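Local coordinates for uncharacterized protein NMB1681 (PDB 3MW6) that belongs to the FinO-like family of RNA chaperones and probably binds RNA, at residues Q53-A58 with A65-V70. Sequence-based numbering, arbitrary orientation. Where two conformers were deposited one is given.
Sequences QDLIAA and ALIARV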
ATOM      1  N   GLN A  53       4.360   5.231 -12.861  1.00 46.58           N
ATOM      2  CA  GLN A  53       5.126   6.012 -13.840  1.00 47.09           C
ATOM      3  C   GLN A  53       6.109   5.146 -14.647  1.00 51.12           C
ATOM      4  O   GLN A  53       6.322   5.378 -15.837  1.00 51.44           O
ATOM      5  CB  GLN A  53       5.869   7.170 -13.161  1.00 45.97           C
ATOM      6  CG  GLN A  53       4.964   8.205 -12.497  1.00 67.88           C
ATOM      7  CD  GLN A  53       4.098   8.964 -13.501  1.00 77.44           C
ATOM      8  OE1 GLN A  53       4.553   9.319 -14.591  1.00 81.09           O
ATOM      9  NE2 GLN A  53       2.845   9.214 -13.133  1.00 74.67           N
ATOM     10  N   ASP A  54       6.710   4.147 -14.012  1.00 50.67           N
ATOM     11  CA  ASP A  54       7.617   3.257 -14.740  1.00 46.23           C
ATOM     12  C   ASP A  54       6.890   2.452 -15.812  1.00 45.01           C
ATOM     13  O   ASP A  54       7.404   2.258 -16.914  1.00 50.43           O
ATOM     14  CB  ASP A  54       8.320   2.307 -13.780  1.00 47.21           C
ATOM     15  CG  ASP A  54       9.176   3.032 -12.784  1.00 55.90           C
ATOM     16  OD1 ASP A  54       9.669   4.134 -13.111  1.00 69.75           O
ATOM     17  OD2 ASP A  54       9.349   2.505 -11.674  1.00 53.93           O
ATOM     18  N   LEU A  55       5.697   1.970 -15.479  1.00 45.30           N
ATOM     19  CA  LEU A  55       4.878   1.223 -16.431  1.00 45.46           C
ATOM     20  C   LEU A  55       4.481   2.123 -17.600  1.00 50.69           C
ATOM     21  O   LEU A  55       4.558   1.723 -18.762  1.00 53.10           O
ATOM     22  CB  LEU A  55       3.619   0.671 -15.744  1.00 49.17           C
ATOM     23  CG  LEU A  55       3.719  -0.576 -14.865  1.00 44.74           C
ATOM     24  CD1 LEU A  55       2.367  -0.850 -14.184  1.00 37.55           C
ATOM     25  CD2 LEU A  55       4.138  -1.747 -15.731  1.00 36.12           C
ATOM     26  N   ILE A  56       4.065   3.345 -17.285  1.00 49.60           N
ATOM     27  CA  ILE A  56       3.622   4.289 -18.308  1.00 45.72           C
ATOM     28  C   ILE A  56       4.736   4.584 -19.282  1.00 50.10           C
ATOM     29  O   ILE A  56       4.540   4.535 -20.498  1.00 53.50           O
ATOM     30  CB  ILE A  56       3.114   5.599 -17.683  1.00 48.01           C
ATOM     31  CG1 ILE A  56       1.707   5.382 -17.121  1.00 47.00           C
ATOM     32  CG2 ILE A  56       3.146   6.727 -18.721  1.00 47.73           C
ATOM     33  CD1 ILE A  56       1.214   6.494 -16.181  1.00 55.54           C
ATOM     34  N   ALA A  57       5.914   4.865 -18.737  1.00 49.91           N
ATOM     35  CA  ALA A  57       7.094   5.116 -19.543  1.00 51.83           C
ATOM     36  C   ALA A  57       7.485   3.889 -20.383  1.00 53.89           C
ATOM     37  O   ALA A  57       7.866   4.030 -21.542  1.00 57.19           O
ATOM     38  CB  ALA A  57       8.241   5.558 -18.651  1.00 53.71           C
ATOM     39  N   ALA A  58       7.365   2.690 -19.818  1.00 48.44           N
ATOM     40  CA  ALA A  58       7.779   1.473 -20.530  1.00 47.57           C
ATOM     41  C   ALA A  58       6.752   0.980 -21.558  1.00 54.02           C
ATOM     42  O   ALA A  58       7.076   0.183 -22.443  1.00 57.33           O
ATOM     43  CB  ALA A  58       8.102   0.346 -19.526  1.00 44.95           C
ATOM     44  N   ALA A  65      -4.089   5.955 -18.777  1.00 45.25           N
ATOM     45  CA  ALA A  65      -5.228   5.815 -17.879  1.00 55.74           C
ATOM     46  C   ALA A  65      -5.619   4.357 -17.693  1.00 51.09           C
ATOM     47  O   ALA A  65      -6.012   3.959 -16.605  1.00 45.66           O
ATOM     48  CB  ALA A  65      -6.430   6.645 -18.359  1.00 52.80           C
ATOM     49  N   LEU A  66      -5.535   3.561 -18.752  1.00 43.98           N
ATOM     50  CA  LEU A  66      -5.939   2.170 -18.624  1.00 42.53           C
ATOM     51  C   LEU A  66      -4.838   1.384 -17.922  1.00 44.45           C
ATOM     52  O   LEU A  66      -5.103   0.365 -17.287  1.00 48.97           O
ATOM     53  CB  LEU A  66      -6.277   1.566 -19.983  1.00 42.00           C
ATOM     54  CG  LEU A  66      -7.450   2.228 -20.710  1.00 45.45           C
ATOM     55  CD1 LEU A  66      -7.755   1.503 -22.008  1.00 47.79           C
ATOM     56  CD2 LEU A  66      -8.691   2.272 -19.829  1.00 42.62           C
ATOM     57  N   ILE A  67      -3.606   1.871 -18.026  1.00 39.37           N
ATOM     58  CA  ILE A  67      -2.497   1.299 -17.269  1.00 40.30           C
ATOM     59  C   ILE A  67      -2.727   1.487 -15.758  1.00 47.80           C
ATOM     60  O   ILE A  67      -2.581   0.548 -14.965  1.00 41.37           O
ATOM     61  CB  ILE A  67      -1.124   1.874 -17.723  1.00 46.89           C
ATOM     62  CG1 ILE A  67      -0.789   1.383 -19.139  1.00 48.58           C
ATOM     63  CG2 ILE A  67      -0.012   1.420 -16.803  1.00 47.64           C
ATOM     64  CD1 ILE A  67       0.445   2.028 -19.765  1.00 47.66           C
ATOM     65  N   ALA A  68      -3.116   2.696 -15.370  1.00 44.68           N
ATOM     66  CA  ALA A  68      -3.382   2.987 -13.970  1.00 44.95           C
ATOM     67  C   ALA A  68      -4.508   2.092 -13.454  1.00 41.86           C
ATOM     68  O   ALA A  68      -4.468   1.629 -12.327  1.00 42.47           O
ATOM     69  CB  ALA A  68      -3.743   4.471 -13.797  1.00 45.12           C
ATOM     70  N   ARG A  69      -5.508   1.855 -14.296  1.00 41.98           N
ATOM     71  CA  ARG A  69      -6.649   1.015 -13.952  0.59 46.22           C
ATOM     72  C   ARG A  69      -6.212  -0.434 -13.693  1.00 46.77           C
ATOM     73  O   ARG A  69      -6.613  -1.053 -12.713  1.00 50.14           O
ATOM     74  CB  ARG A  69      -7.685   1.075 -15.086  0.59 53.34           C
ATOM     75  CG  ARG A  69      -9.052   0.518 -14.733  0.59 64.70           C
ATOM     76  CD  ARG A  69      -9.948   0.360 -15.967  0.59 73.12           C
ATOM     77  NE  ARG A  69     -10.621   1.596 -16.363  0.59 74.88           N
ATOM     78  CZ  ARG A  69     -11.568   1.659 -17.295  0.59 72.33           C
ATOM     79  NH1 ARG A  69     -11.959   0.555 -17.921  0.59 74.27           N
ATOM     80  NH2 ARG A  69     -12.126   2.821 -17.605  0.59 67.56           N
ATOM     81  N   VAL A  70      -5.394  -0.977 -14.591  1.00 47.24           N
ATOM     82  CA  VAL A  70      -4.881  -2.344 -14.433  1.00 41.13           C
ATOM     83  C   VAL A  70      -4.032  -2.450 -13.168  1.00 31.27           C
ATOM     84  O   VAL A  70      -4.200  -3.358 -12.356  1.00 35.91           O
ATOM     85  CB  VAL A  70      -4.064  -2.779 -15.658  1.00 42.52           C
ATOM     86  CG1 VAL A  70      -3.376  -4.130 -15.392  1.00 46.30           C
ATOM     87  CG2 VAL A  70      -4.970  -2.857 -16.880  1.00 40.73           C
TER
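In two consecutive helices of this ProQ/FinO-family fold, joined by a short loop, helix 51-58 and helix 64-76 meet through Leu55 and Ile56 on the first and Ile67 on the second. The pair illustrates how one branched residue can fill a small interface: the two segments cross steeply, closer to perpendicular than to antiparallel, and a short connection brings them together so closely that the CA atoms of Ile56 and Ile67 are 6.9 Å apart. Contact between the two helices is purely apolar and buries a modest 149 Å² in total.

Ile67 reaches across with two branches, which meet different parts of the opposing helix. Its CG2 methyl meets the base of the Leu55 side chain, lying 3.9 Å from Leu55 CB, and comes within 4.3 Å of Ile56 CG1, so that a single methyl serves two neighbouring residues. The longer branch starts beside the backbone N (chi1 -69°) and is then extended (chi2 172°), which carries the terminal methyl farther toward the C-terminal end of helix 51-58, next to main chain rather than side chain.

Leu59 and Tyr62 of the connecting loop also touch Ile67, which therefore meets both the neighbouring helix and the loop that leads to its own. Helix 64-76 presents other side chains to helix 23-37, where Leu66 packs on Gln26 and Ile30 and Val70 on Thr27, so it packs on both helix 51-58 and helix 23-37. Between the first two helices, the extended branch of Ile67 ends with CD1 4.2 Å from Ile56 CA.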